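Local coordinates for protein CAS6A (Thermus thermophilus, PDB 4C97) that probably cleaves CRISPR RNA precursors as a Cas6-family endoribonuclease of antiviral defence, captured here as an engineered variant carrying a single substitution, at residues Glu85-Leu88 with Gly89-Arg93; Gly24-Gly27 with Phe28-Leu32; Leu66-Gly69 with Leu70-Leu74. The protein carries 1 engineered substitution. All coordinates share one frame; numbering follows the deposited sequence.

Interaction 1: Glu85-Leu88 with Gly89-Arg93; sequences EVRL and GPPFR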
ATOM      1  N   GLU A  85       6.291  24.217   5.883  1.00 31.43           N
ATOM      2  CA  GLU A  85       4.888  24.181   5.482  1.00 30.29           C
ATOM      3  C   GLU A  85       4.760  23.623   4.063  1.00 32.57           C
ATOM      4  O   GLU A  85       5.529  23.978   3.169  1.00 29.87           O
ATOM      5  CB  GLU A  85       4.267  25.581   5.572  1.00 40.30           C
ATOM      6  CG  GLU A  85       2.772  25.630   5.260  1.00 54.58           C
ATOM      7  CD  GLU A  85       2.186  27.024   5.433  1.00 73.30           C
ATOM      8  OE1 GLU A  85       2.387  27.620   6.511  1.00 85.62           O
ATOM      9  OE2 GLU A  85       1.532  27.526   4.493  1.00 66.69           O
ATOM     10  N   VAL A  86       3.795  22.730   3.872  1.00 27.43           N
ATOM     11  CA  VAL A  86       3.520  22.133   2.570  1.00 26.32           C
ATOM     12  C   VAL A  86       2.025  22.134   2.343  1.00 32.13           C
ATOM     13  O   VAL A  86       1.248  22.026   3.289  1.00 34.47           O
ATOM     14  CB  VAL A  86       4.005  20.661   2.498  1.00 25.12           C
ATOM     15  CG1 VAL A  86       5.511  20.600   2.610  1.00 30.66           C
ATOM     16  CG2 VAL A  86       3.365  19.827   3.593  1.00 26.07           C
ATOM     17  N   ARG A  87       1.618  22.241   1.086  1.00 25.11           N
ATOM     18  CA  ARG A  87       0.211  22.131   0.749  1.00 24.23           C
ATOM     19  C   ARG A  87      -0.093  20.718   0.292  1.00 22.64           C
ATOM     20  O   ARG A  87       0.494  20.234  -0.671  1.00 23.61           O
ATOM     21  CB  ARG A  87      -0.153  23.116  -0.352  1.00 25.01           C
ATOM     22  CG  ARG A  87       0.141  24.570   0.019  1.00 26.88           C
ATOM     23  CD  ARG A  87      -0.499  25.541  -0.953  1.00 33.78           C
ATOM     24  NE  ARG A  87      -1.954  25.602  -0.808  1.00 32.24           N
ATOM     25  CZ  ARG A  87      -2.584  26.309   0.126  1.00 34.09           C
ATOM     26  NH1 ARG A  87      -1.894  27.017   1.002  1.00 37.15           N
ATOM     27  NH2 ARG A  87      -3.908  26.306   0.178  1.00 34.57           N
ATOM     28  N   LEU A  88      -1.022  20.075   0.994  1.00 21.82           N
ATOM     29  CA  LEU A  88      -1.482  18.740   0.650  1.00 20.40           C
ATOM     30  C   LEU A  88      -2.986  18.832   0.496  1.00 22.85           C
ATOM     31  O   LEU A  88      -3.733  18.052   1.083  1.00 19.86           O
ATOM     32  CB  LEU A  88      -1.137  17.753   1.766  1.00 19.99           C
ATOM     33  CG  LEU A  88       0.333  17.719   2.169  1.00 20.65           C
ATOM     34  CD1 LEU A  88       0.542  16.803   3.362  1.00 21.65           C
ATOM     35  CD2 LEU A  88       1.206  17.294   1.010  1.00 25.07           C
ATOM     36  N   GLY A  89      -3.411  19.812  -0.289  1.00 22.07           N
ATOM     37  CA  GLY A  89      -4.767  20.316  -0.223  1.00 22.10           C
ATOM     38  C   GLY A  89      -4.673  21.486   0.727  1.00 23.65           C
ATOM     39  O   GLY A  89      -4.107  22.529   0.377  1.00 27.01           O
ATOM     40  N   PRO A  90      -5.171  21.318   1.956  1.00 24.65           N
ATOM     41  CA  PRO A  90      -4.872  22.365   2.937  1.00 29.13           C
ATOM     42  C   PRO A  90      -3.370  22.455   3.216  1.00 23.25           C
ATOM     43  O   PRO A  90      -2.634  21.498   2.944  1.00 21.76           O
ATOM     44  CB  PRO A  90      -5.586  21.880   4.198  1.00 26.10           C
ATOM     45  CG  PRO A  90      -6.600  20.887   3.736  1.00 29.21           C
ATOM     46  CD  PRO A  90      -6.021  20.251   2.513  1.00 25.77           C
ATOM     47  N   PRO A  91      -2.923  23.576   3.790  1.00 21.37           N
ATOM     48  CA  PRO A  91      -1.528  23.702   4.225  1.00 21.27           C
ATOM     49  C   PRO A  91      -1.299  22.994   5.559  1.00 28.01           C
ATOM     50  O   PRO A  91      -2.153  23.060   6.443  1.00 23.51           O
ATOM     51  CB  PRO A  91      -1.363  25.202   4.397  1.00 22.84           C
ATOM     52  CG  PRO A  91      -2.741  25.689   4.749  1.00 31.00           C
ATOM     53  CD  PRO A  91      -3.678  24.828   3.979  1.00 25.37           C
ATOM     54  N   PHE A  92      -0.164  22.315   5.689  1.00 27.66           N
ATOM     55  CA  PHE A  92       0.234  21.701   6.951  1.00 22.78           C
ATOM     56  C   PHE A  92       1.684  22.006   7.198  1.00 22.96           C
ATOM     57  O   PHE A  92       2.461  22.158   6.266  1.00 28.80           O
ATOM     58  CB  PHE A  92       0.089  20.173   6.903  1.00 19.96           C
ATOM     59  CG  PHE A  92      -1.320  19.699   6.684  1.00 18.96           C
ATOM     60  CD1 PHE A  92      -2.179  19.515   7.757  1.00 21.27           C
ATOM     61  CD2 PHE A  92      -1.779  19.437   5.410  1.00 19.29           C
ATOM     62  CE1 PHE A  92      -3.478  19.077   7.557  1.00 22.33           C
ATOM     63  CE2 PHE A  92      -3.078  18.995   5.202  1.00 22.68           C
ATOM     64  CZ  PHE A  92      -3.926  18.822   6.278  1.00 23.12           C
ATOM     65  N   ARG A  93       2.058  22.058   8.463  1.00 24.08           N
ATOM     66  CA  ARG A  93       3.453  22.052   8.821  1.00 23.90           C
ATOM     67  C   ARG A  93       3.872  20.606   9.113  1.00 27.07           C
ATOM     68  O   ARG A  93       3.152  19.857   9.774  1.00 22.40           O
ATOM     69  CB  ARG A  93       3.676  22.954  10.031  1.00 27.96           C
ATOM     70  CG  ARG A  93       5.092  22.984  10.522  1.00 57.00           C
ATOM     71  CD  ARG A  93       5.286  24.083  11.545  1.00 70.26           C
ATOM     72  NE  ARG A  93       4.673  25.337  11.108  1.00 74.33           N
ATOM     73  CZ  ARG A  93       5.231  26.198  10.258  1.00 79.18           C
ATOM     74  NH1 ARG A  93       6.433  25.958   9.752  1.00 72.78           N
ATOM     75  NH2 ARG A  93       4.586  27.307   9.918  1.00 83.29           N
TER
HETATM   76  O   HOH W   1      -3.716  23.752  -2.288  1.00 36.86           O
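V86 and F92 face each other as an antiparallel hydrogen-bonded pair, their backbones joined twice: V86 N gives its hydrogen to F92 O at 2.8 Å, and F92 N returns one to V86 O at 2.8 Å. The same two carbonyls also receive weaker CA-H...O contacts, from E85 CA to F92 O and from P91 CA to V86 O. A third backbone bond closes the turn, L88 N to P90 O at 2.9 Å. The tertiary amide nitrogens of P90 and P91 carry no hydrogen, which suits P91 to a non-hydrogen-bonded place opposite R87.

These bonds make a tight beta hairpin between strands 85-87 and 91-109, with strand 85-87 at the margin of the five-stranded antiparallel sheet in this chain. G89 sits at the bend with a positive phi of 94°, where a side chain would strike the carbonyl oxygen of L88.

V86 and F92 share one face, and L88 from the turn joins them: L88 CD1 lies 4.1 Å from F92 CD2, the two side chains crossing at about a right angle, and L88 and V86 also rest on F28 of helix 22-36.

The other face carries E85, R87 and R93, with the apolar ring of P91 among them. The extended E85 (CG anti to its N, chi1 -176°) runs beside P91, bringing OE2 within 3.7 Å of P91 CB. E85 OE1 is 4.1 Å from R93 NH2, with the planes 75° apart: charge attraction without a salt bridge, since the oxygen lies well out of the guanidinium plane; R93 NH1 bonds instead to the G83 carbonyl. R87 flanks P91 too, with R87 NH1 3.9 Å from P91 CB, while one water accepts from R87 NE and donates to G89 O.

Interaction 2: Gly24-Gly27 with Phe28-Leu32; sequences GLRG and FFYGL. With SO4 (sulfate ion), chain C.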
ATOM      1  N   GLY A  24      -4.039  16.781  -3.736  1.00 15.86           N
ATOM      2  CA  GLY A  24      -3.001  17.665  -3.215  1.00 18.35           C
ATOM      3  C   GLY A  24      -1.752  16.884  -2.790  1.00 15.76           C
ATOM      4  O   GLY A  24      -0.601  17.300  -3.055  1.00 14.72           O
ATOM      5  N   LEU A  25      -1.974  15.754  -2.117  1.00 15.72           N
ATOM      6  CA  LEU A  25      -0.863  14.873  -1.733  1.00 12.85           C
ATOM      7  C   LEU A  25      -0.097  14.379  -2.963  1.00 13.87           C
ATOM      8  O   LEU A  25       1.144  14.487  -3.032  1.00 14.05           O
ATOM      9  CB  LEU A  25      -1.373  13.687  -0.906  1.00 17.58           C
ATOM     10  CG  LEU A  25      -0.296  12.706  -0.442  1.00 19.45           C
ATOM     11  CD1 LEU A  25       0.812  13.382   0.345  1.00 20.69           C
ATOM     12  CD2 LEU A  25      -0.934  11.600   0.406  1.00 20.73           C
ATOM     13  N   ARG A  26      -0.821  13.844  -3.954  1.00 13.88           N
ATOM     14  CA  ARG A  26      -0.127  13.372  -5.141  1.00 12.84           C
ATOM     15  C   ARG A  26       0.592  14.510  -5.866  1.00 14.06           C
ATOM     16  O   ARG A  26       1.701  14.323  -6.365  1.00 14.85           O
ATOM     17  CB  ARG A  26      -1.059  12.627  -6.101  1.00 13.71           C
ATOM     18  CG  ARG A  26      -0.275  11.820  -7.128  1.00 13.51           C
ATOM     19  CD  ARG A  26      -1.171  10.974  -7.968  1.00 13.52           C
ATOM     20  NE  ARG A  26      -1.983  11.757  -8.892  1.00 14.61           N
ATOM     21  CZ  ARG A  26      -2.899  11.222  -9.686  1.00 16.23           C
ATOM     22  NH1 ARG A  26      -3.110   9.907  -9.666  1.00 18.30           N
ATOM     23  NH2 ARG A  26      -3.596  11.982 -10.501  1.00 17.35           N
ATOM     24  N   GLY A  27      -0.041  15.682  -5.949  1.00 14.78           N
ATOM     25  CA  GLY A  27       0.584  16.826  -6.617  1.00 16.21           C
ATOM     26  C   GLY A  27       1.873  17.241  -5.949  1.00 16.70           C
ATOM     27  O   GLY A  27       2.889  17.574  -6.605  1.00 20.05           O
ATOM     28  N   PHE A  28       1.841  17.217  -4.622  1.00 15.67           N
ATOM     29  CA  PHE A  28       3.050  17.493  -3.844  1.00 15.97           C
ATOM     30  C   PHE A  28       4.168  16.488  -4.152  1.00 15.78           C
ATOM     31  O   PHE A  28       5.336  16.858  -4.467  1.00 17.87           O
ATOM     32  CB  PHE A  28       2.677  17.448  -2.375  1.00 18.00           C
ATOM     33  CG  PHE A  28       3.847  17.465  -1.456  1.00 28.56           C
ATOM     34  CD1 PHE A  28       4.534  18.643  -1.221  1.00 44.41           C
ATOM     35  CD2 PHE A  28       4.247  16.314  -0.816  1.00 39.28           C
ATOM     36  CE1 PHE A  28       5.613  18.661  -0.369  1.00 48.14           C
ATOM     37  CE2 PHE A  28       5.329  16.333   0.036  1.00 38.15           C
ATOM     38  CZ  PHE A  28       6.000  17.504   0.256  1.00 38.20           C
ATOM     39  N   PHE A  29       3.793  15.209  -4.090  1.00 14.60           N
ATOM     40  CA  PHE A  29       4.740  14.148  -4.389  1.00 15.10           C
ATOM     41  C   PHE A  29       5.307  14.281  -5.808  1.00 16.48           C
ATOM     42  O   PHE A  29       6.530  14.198  -6.009  1.00 19.48           O
ATOM     43  CB  PHE A  29       4.103  12.768  -4.170  1.00 14.97           C
ATOM     44  CG  PHE A  29       4.999  11.645  -4.542  1.00 13.97           C
ATOM     45  CD1 PHE A  29       6.053  11.300  -3.721  1.00 19.56           C
ATOM     46  CD2 PHE A  29       4.803  10.936  -5.713  1.00 19.62           C
ATOM     47  CE1 PHE A  29       6.897  10.275  -4.056  1.00 20.14           C
ATOM     48  CE2 PHE A  29       5.653   9.899  -6.056  1.00 24.74           C
ATOM     49  CZ  PHE A  29       6.700   9.569  -5.223  1.00 20.22           C
ATOM     50  N   TYR A  30       4.451  14.541  -6.793  1.00 17.29           N
ATOM     51  CA  TYR A  30       4.919  14.700  -8.162  1.00 19.35           C
ATOM     52  C   TYR A  30       5.805  15.933  -8.294  1.00 26.18           C
ATOM     53  O   TYR A  30       6.750  15.938  -9.066  1.00 29.54           O
ATOM     54  CB  TYR A  30       3.741  14.749  -9.141  1.00 22.29           C
ATOM     55  CG  TYR A  30       3.109  13.394  -9.464  1.00 29.62           C
ATOM     56  CD1 TYR A  30       3.498  12.234  -8.824  1.00 56.18           C
ATOM     57  CD2 TYR A  30       2.108  13.291 -10.419  1.00 32.06           C
ATOM     58  CE1 TYR A  30       2.921  11.012  -9.135  1.00 63.70           C
ATOM     59  CE2 TYR A  30       1.524  12.061 -10.728  1.00 36.57           C
ATOM     60  CZ  TYR A  30       1.936  10.935 -10.088  1.00 50.72           C
ATOM     61  OH  TYR A  30       1.341   9.731 -10.415  1.00 60.06           O
ATOM     62  N   GLY A  31       5.517  16.972  -7.524  1.00 25.31           N
ATOM     63  CA  GLY A  31       6.410  18.121  -7.468  1.00 26.18           C
ATOM     64  C   GLY A  31       7.807  17.748  -7.005  1.00 30.84           C
ATOM     65  O   GLY A  31       8.805  18.190  -7.590  1.00 34.96           O
ATOM     66  N   LEU A  32       7.899  16.964  -5.936  1.00 23.40           N
ATOM     67  CA  LEU A  32       9.215  16.419  -5.554  1.00 25.34           C
ATOM     68  C   LEU A  32       9.843  15.515  -6.633  1.00 26.34           C
ATOM     69  O   LEU A  32      11.050  15.566  -6.893  1.00 31.42           O
ATOM     70  CB  LEU A  32       9.109  15.634  -4.253  1.00 23.58           C
ATOM     71  CG  LEU A  32       8.686  16.446  -3.034  1.00 31.77           C
ATOM     72  CD1 LEU A  32       8.559  15.530  -1.847  1.00 33.81           C
ATOM     73  CD2 LEU A  32       9.680  17.553  -2.749  1.00 44.25           C
TER
HETATM   74  S   SO4 C1240      -5.232   9.239 -12.525  1.00 26.89           S
HETATM   75  O1  SO4 C1240      -5.538   8.827 -11.177  1.00 28.62           O
HETATM   76  O2  SO4 C1240      -6.262   8.678 -13.388  1.00 36.80           O
HETATM   77  O3  SO4 C1240      -5.216  10.691 -12.578  1.00 24.75           O
HETATM   78  O4  SO4 C1240      -3.915   8.764 -12.926  1.00 40.14           O
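R26 lays its guanidinium almost parallel to the ring plane of Y30, only 2° between them, while its far edge grips a sulfate ion. R26 NH1 reaches sulfate O1 at 3.1 Å and R26 NH2 reaches sulfate O3 at 2.9 Å, both bonds nearly straight. The anion probably comes from the crystallisation liquor. K230 binds it as well, and R26 NH1 also bonds to S232 OG.

The aliphatic part of the arginine does the touching. R26 CG stands over one face of the tyrosine, 3.9 Å from the ring centroid, in a CH-pi contact, and R26 CD comes 3.7 Å from Y30 OH. This is an i to i+4 pairing on helix 22-36, whose 3.6 residues per turn bring both side chains out on one side. Y30 CG stands anti to its carbonyl carbon (chi1 -78°), which turns the ring back toward R26.

Beneath them run ordinary helical bonds, among them Y30 N to R26 O at 2.8 Å and G31 N to G27 O at 2.8 Å. L25 and F29, apolar and buried, pack against L50 of strand 48-55, while F28 packs on L81.

Interaction 3: Leu66-Gly69 with Leu70-Leu74; sequences LVEG and LYARL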
ATOM      1  N   LEU A  66       9.191   2.072  -3.497  1.00 13.96           N
ATOM      2  CA  LEU A  66       9.289   0.628  -3.750  1.00 14.73           C
ATOM      3  C   LEU A  66      10.580   0.191  -4.437  1.00 17.12           C
ATOM      4  O   LEU A  66      10.815  -1.011  -4.641  1.00 15.87           O
ATOM      5  CB  LEU A  66       8.074   0.153  -4.567  1.00 13.53           C
ATOM      6  CG  LEU A  66       6.725   0.513  -3.956  1.00 13.26           C
ATOM      7  CD1 LEU A  66       5.626   0.002  -4.861  1.00 13.95           C
ATOM      8  CD2 LEU A  66       6.546  -0.031  -2.537  1.00 14.49           C
ATOM      9  N   VAL A  67      11.446   1.151  -4.772  1.00 16.04           N
ATOM     10  CA  VAL A  67      12.724   0.832  -5.397  1.00 17.71           C
ATOM     11  C   VAL A  67      13.792   1.718  -4.758  1.00 18.33           C
ATOM     12  O   VAL A  67      13.496   2.840  -4.358  1.00 21.41           O
ATOM     13  CB  VAL A  67      12.700   1.028  -6.932  1.00 31.92           C
ATOM     14  CG1 VAL A  67      11.658   0.111  -7.572  1.00 29.79           C
ATOM     15  CG2 VAL A  67      12.397   2.464  -7.285  1.00 30.33           C
ATOM     16  N   GLU A  68      14.998   1.173  -4.629  1.00 28.99           N
ATOM     17  CA  GLU A  68      16.099   1.821  -3.892  1.00 29.70           C
ATOM     18  C   GLU A  68      16.458   3.188  -4.396  1.00 32.49           C
ATOM     19  O   GLU A  68      16.665   4.093  -3.606  1.00 33.38           O
ATOM     20  CB  GLU A  68      17.370   0.953  -3.918  1.00 37.27           C
ATOM     21  CG  GLU A  68      18.723   1.736  -3.816  1.00 54.41           C
ATOM     22  CD  GLU A  68      19.069   2.210  -2.394  1.00 59.23           C
ATOM     23  OE1 GLU A  68      18.585   1.598  -1.416  1.00 60.88           O
ATOM     24  OE2 GLU A  68      19.839   3.186  -2.253  1.00 51.93           O
ATOM     25  N   GLY A  69      16.622   3.324  -5.703  1.00 30.73           N
ATOM     26  CA  GLY A  69      17.054   4.593  -6.259  1.00 36.70           C
ATOM     27  C   GLY A  69      16.132   5.722  -5.851  1.00 39.42           C
ATOM     28  O   GLY A  69      16.573   6.829  -5.475  1.00 32.92           O
ATOM     29  N   LEU A  70      14.836   5.430  -5.900  1.00 38.93           N
ATOM     30  CA  LEU A  70      13.835   6.420  -5.582  1.00 27.17           C
ATOM     31  C   LEU A  70      13.907   6.749  -4.101  1.00 28.51           C
ATOM     32  O   LEU A  70      13.833   7.907  -3.720  1.00 29.94           O
ATOM     33  CB  LEU A  70      12.447   5.924  -5.984  1.00 25.94           C
ATOM     34  CG  LEU A  70      11.317   6.940  -5.996  1.00 34.29           C
ATOM     35  CD1 LEU A  70      11.678   8.138  -6.881  1.00 32.13           C
ATOM     36  CD2 LEU A  70      10.022   6.308  -6.464  1.00 32.92           C
ATOM     37  N   TYR A  71      14.057   5.721  -3.279  1.00 26.69           N
ATOM     38  CA  TYR A  71      14.291   5.880  -1.850  1.00 28.41           C
ATOM     39  C   TYR A  71      15.497   6.807  -1.582  1.00 27.83           C
ATOM     40  O   TYR A  71      15.407   7.785  -0.834  1.00 30.98           O
ATOM     41  CB  TYR A  71      14.560   4.508  -1.238  1.00 30.35           C
ATOM     42  CG  TYR A  71      14.929   4.545   0.233  1.00 27.15           C
ATOM     43  CD1 TYR A  71      13.997   4.893   1.186  1.00 31.60           C
ATOM     44  CD2 TYR A  71      16.207   4.237   0.660  1.00 40.47           C
ATOM     45  CE1 TYR A  71      14.324   4.939   2.519  1.00 30.14           C
ATOM     46  CE2 TYR A  71      16.535   4.276   2.000  1.00 41.56           C
ATOM     47  CZ  TYR A  71      15.568   4.621   2.927  1.00 36.90           C
ATOM     48  OH  TYR A  71      15.849   4.680   4.278  1.00 47.03           O
ATOM     49  N   ALA A  72      16.607   6.483  -2.226  1.00 29.16           N
ATOM     50  CA  ALA A  72      17.874   7.193  -2.049  1.00 30.87           C
ATOM     51  C   ALA A  72      17.697   8.647  -2.414  1.00 30.70           C
ATOM     52  O   ALA A  72      18.216   9.532  -1.740  1.00 35.58           O
ATOM     53  CB  ALA A  72      18.949   6.573  -2.918  1.00 34.23           C
ATOM     54  N   ARG A  73      16.981   8.898  -3.498  1.00 30.20           N
ATOM     55  CA  ARG A  73      16.772  10.276  -3.907  1.00 34.29           C
ATOM     56  C   ARG A  73      15.726  11.039  -3.105  1.00 34.14           C
ATOM     57  O   ARG A  73      15.912  12.230  -2.831  1.00 31.74           O
ATOM     58  CB  ARG A  73      16.418  10.325  -5.370  1.00 35.39           C
ATOM     59  CG  ARG A  73      17.570   9.990  -6.243  1.00 47.72           C
ATOM     60  CD  ARG A  73      17.112   9.823  -7.670  1.00 54.70           C
ATOM     61  NE  ARG A  73      18.221   9.505  -8.561  1.00 66.12           N
ATOM     62  CZ  ARG A  73      18.960   8.399  -8.490  1.00 71.75           C
ATOM     63  NH1 ARG A  73      18.726   7.474  -7.565  1.00 69.48           N
ATOM     64  NH2 ARG A  73      19.951   8.222  -9.354  1.00 73.26           N
ATOM     65  N   LEU A  74      14.636  10.375  -2.731  1.00 32.76           N
ATOM     66  CA  LEU A  74      13.518  11.079  -2.120  1.00 27.65           C
ATOM     67  C   LEU A  74      13.593  11.190  -0.606  1.00 33.62           C
ATOM     68  O   LEU A  74      13.177  12.212  -0.053  1.00 32.77           O
ATOM     69  CB  LEU A  74      12.192  10.441  -2.520  1.00 34.67           C
ATOM     70  CG  LEU A  74      11.627  10.992  -3.822  1.00 40.31           C
ATOM     71  CD1 LEU A  74      10.617  10.032  -4.381  1.00 39.25           C
ATOM     72  CD2 LEU A  74      10.990  12.331  -3.581  1.00 48.73           C
TER
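The first turn of helix 68-79 begins at V67, the N-cap residue, where the chain leaves strand 58-65 and enters the helix. V67 keeps an extended backbone, and its carbonyl accepts the first helical bond, V67 O from Y71 N at 3.1 Å; a weak, bent one from L70 N also reaches it. A valine has no side-chain oxygen with which to cap the amides that follow, but its branch is useful in another way. V67 CG2, set between its own N and carbonyl carbon, touches L70 CB at 3.7 Å. This small apolar contact across the turn continues into P47, which both residues meet, and V67 also rests on F158 of helix 144-158.

From here the helical bonds follow in order, A72 N to E68 O at 2.8 Å and R73 N to G69 O at 2.9 Å. On the side of E68, Y71 and A72 the glutamate bends at chi2 (77°), folding its carboxylate back over the turn. E68 OE2 then lies 3.6 Å from A72 CB, against the small methyl of A72, and E68 OE1 is 4.1 Å from Y71 CD2, with the carboxylate and ring planes 67° apart. E68 OE1 takes its hydrogen bond from outside the helix, with S4 OG, while the Y71 ring packs on V6 and A8 of strand 6-15.

L70, buried and apolar, packs against L33 of helix 22-36. R73 CG stands anti to its carbonyl carbon, and the chain then runs extended to bring the guanidinium edge alongside G69 O. R73 NH1 gives a hydrogen to G69 O at 3.1 Å from above the carbonyl plane, and R73 N reaches the same oxygen from the opposite face.

How the interactions relate
From the N terminus the chain first forms interaction 2, on helix 22-36, then interaction 3, at the start of helix 68-79, and last interaction 1, the hairpin after that helix. They run in series; none nests within or crosses another. Each is local: interaction 2 stays within one helix, interaction 3 spans the loop and first turns of another, and only interaction 1 closes a turn, between two strands. Helix 22-36 is the link. F28 packs against V86 and L88 of the hairpin, and L25 against L88, while F29 and L32 meet L74 of the other helix. Interactions 1 and 3 do not touch, their nearest atoms about 12 Å apart.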